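Local coordinates for regulatory protein SdiA (Escherichia coli, PDB 4LFU), which acts as a LuxR-type quorum-sensing receptor and transcription factor that binds AI-1 autoinducers and activates transcription of the ftsQAZ cell-division genes, at residues L156-R159 / E160-A164. Sequence-based numbering, arbitrary orientation.
Sequences LLVR and ESLMA
Two turns of one continuous alpha-helix are joined by i-to-i+4 backbone bonds: E160 N reaches L156 O, S161 N reaches L157 O, M163 N reaches R159 O, and the bond from L162 N to V158 O is weak, at 3.4 Å. L157 O takes a second donor, S161 OG at 2.7 Å, in the carbonyl plane, while S161 N approaches from above that plane. With chi1 at 62°, the side chain of S161 folds back over the preceding turn, and its buried hydroxyl donates to a carbonyl of its own helix. Neighbours in sequence, R159 and E160 form a salt bridge, R159 NH1 lying 3.1 Å from E160 OE2. R159 stretches out from CG to NE, whereas the E160 chain bends at chi2 and brings its carboxylate round to meet it. The guanidinium and carboxylate planes are nearly parallel (3°), yet NH1 reaches the syn side of OE2 from 24° out of the carboxylate plane, so the two planes are stepped and not shared. M163 CG packs 3.5 Å from R159 NH1, oblique to the guanidinium. Nearer the backbone, the E160 methylene CG rests against L156 CD2 at 3.6 Å; round the helix, on another flank, V158 CG2 meets L162 CD1 at 3.8 Å. E160 OE2 also accepts a weak hydrogen bond from Q90 of the second subunit, so the salt bridge lies at the dimer contact. Within the autoinducer-binding domain, helix 147-167 is covered by helix 6-19 at L156 and E160 and by helix 23-36 at L157 and S161, while L157 and V158 pack on strand 130-137 of the antiparallel sheet.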
loop_
_atom_site.group_PDB
_atom_site.type_symbol
_atom_site.label_atom_id
_atom_site.label_comp_id
_atom_site.label_asym_id
_atom_site.label_seq_id
_atom_site.Cartn_x
_atom_site.Cartn_y
_atom_site.Cartn_z
ATOM N N LEU A 156 -5.313 -13.810 3.698
ATOM C CA LEU A 156 -5.969 -14.076 2.400
ATOM C C LEU A 156 -7.388 -13.521 2.311
ATOM O O LEU A 156 -7.744 -12.902 1.303
ATOM C CB LEU A 156 -5.940 -15.586 2.065
ATOM C CG LEU A 156 -6.474 -16.153 0.736
ATOM C CD1 LEU A 156 -5.969 -17.590 0.536
ATOM C CD2 LEU A 156 -8.033 -16.119 0.623
ATOM N N LEU A 157 -8.183 -13.733 3.365
ATOM C CA LEU A 157 -9.595 -13.291 3.417
ATOM C C LEU A 157 -9.775 -11.808 3.280
ATOM O O LEU A 157 -10.661 -11.371 2.570
ATOM C CB LEU A 157 -10.284 -13.749 4.712
ATOM C CG LEU A 157 -10.501 -15.261 4.817
ATOM C CD1 LEU A 157 -10.969 -15.638 6.232
ATOM C CD2 LEU A 157 -11.495 -15.722 3.788
ATOM N N VAL A 158 -8.941 -11.030 3.965
ATOM C CA VAL A 158 -9.037 -9.576 3.858
ATOM C C VAL A 158 -8.607 -9.102 2.469
ATOM O O VAL A 158 -9.234 -8.194 1.921
ATOM C CB VAL A 158 -8.307 -8.804 5.029
ATOM C CG1 VAL A 158 -6.811 -8.975 4.991
ATOM C CG2 VAL A 158 -8.675 -7.310 5.030
ATOM N N ARG A 159 -7.572 -9.719 1.900
ATOM C CA ARG A 159 -7.065 -9.307 0.596
ATOM C C ARG A 159 -8.050 -9.632 -0.498
ATOM O O ARG A 159 -8.454 -8.762 -1.255
ATOM C CB ARG A 159 -5.721 -9.976 0.287
ATOM C CG ARG A 159 -5.016 -9.379 -0.919
ATOM C CD ARG A 159 -4.009 -10.349 -1.500
ATOM N NE ARG A 159 -3.186 -9.720 -2.534
ATOM C CZ ARG A 159 -3.516 -9.621 -3.820
ATOM N NH1 ARG A 159 -4.669 -10.107 -4.268
ATOM N NH2 ARG A 159 -2.687 -9.026 -4.669
ATOM N N GLU A 160 -8.450 -10.893 -0.556
ATOM C CA GLU A 160 -9.311 -11.401 -1.650
ATOM C C GLU A 160 -10.703 -10.806 -1.643
ATOM O O GLU A 160 -11.230 -10.472 -2.707
ATOM C CB GLU A 160 -9.398 -12.934 -1.642
ATOM C CG GLU A 160 -8.064 -13.616 -1.937
ATOM C CD GLU A 160 -7.348 -13.004 -3.135
ATOM O OE1 GLU A 160 -7.926 -13.011 -4.253
ATOM O OE2 GLU A 160 -6.207 -12.525 -2.962
ATOM N N SER A 161 -11.291 -10.641 -0.452
ATOM C CA SER A 161 -12.620 -10.028 -0.368
ATOM C C SER A 161 -12.591 -8.607 -0.902
ATOM O O SER A 161 -13.430 -8.227 -1.689
ATOM C CB SER A 161 -13.212 -10.103 1.049
ATOM O OG SER A 161 -12.433 -9.409 2.015
ATOM N N LEU A 162 -11.587 -7.840 -0.508
ATOM C CA LEU A 162 -11.490 -6.458 -0.941
ATOM C C LEU A 162 -10.970 -6.312 -2.375
ATOM O O LEU A 162 -11.330 -5.354 -3.050
ATOM C CB LEU A 162 -10.632 -5.645 0.033
ATOM C CG LEU A 162 -11.177 -5.396 1.442
ATOM C CD1 LEU A 162 -10.093 -4.912 2.373
ATOM C CD2 LEU A 162 -12.330 -4.421 1.402
ATOM N N MET A 163 -10.130 -7.244 -2.837
ATOM C CA MET A 163 -9.772 -7.293 -4.280
ATOM C C MET A 163 -10.969 -7.649 -5.166
ATOM O O MET A 163 -11.199 -6.987 -6.192
ATOM C CB MET A 163 -8.578 -8.214 -4.556
ATOM C CG MET A 163 -7.225 -7.700 -3.986
ATOM S SD MET A 163 -6.773 -5.971 -4.335
ATOM C CE MET A 163 -6.721 -5.984 -6.133
ATOM N N ALA A 164 -11.759 -8.654 -4.754
ATOM C CA ALA A 164 -13.035 -8.937 -5.414
ATOM C C ALA A 164 -13.931 -7.708 -5.446
ATOM O O ALA A 164 -14.440 -7.333 -6.498
ATOM C CB ALA A 164 -13.754 -10.102 -4.744
#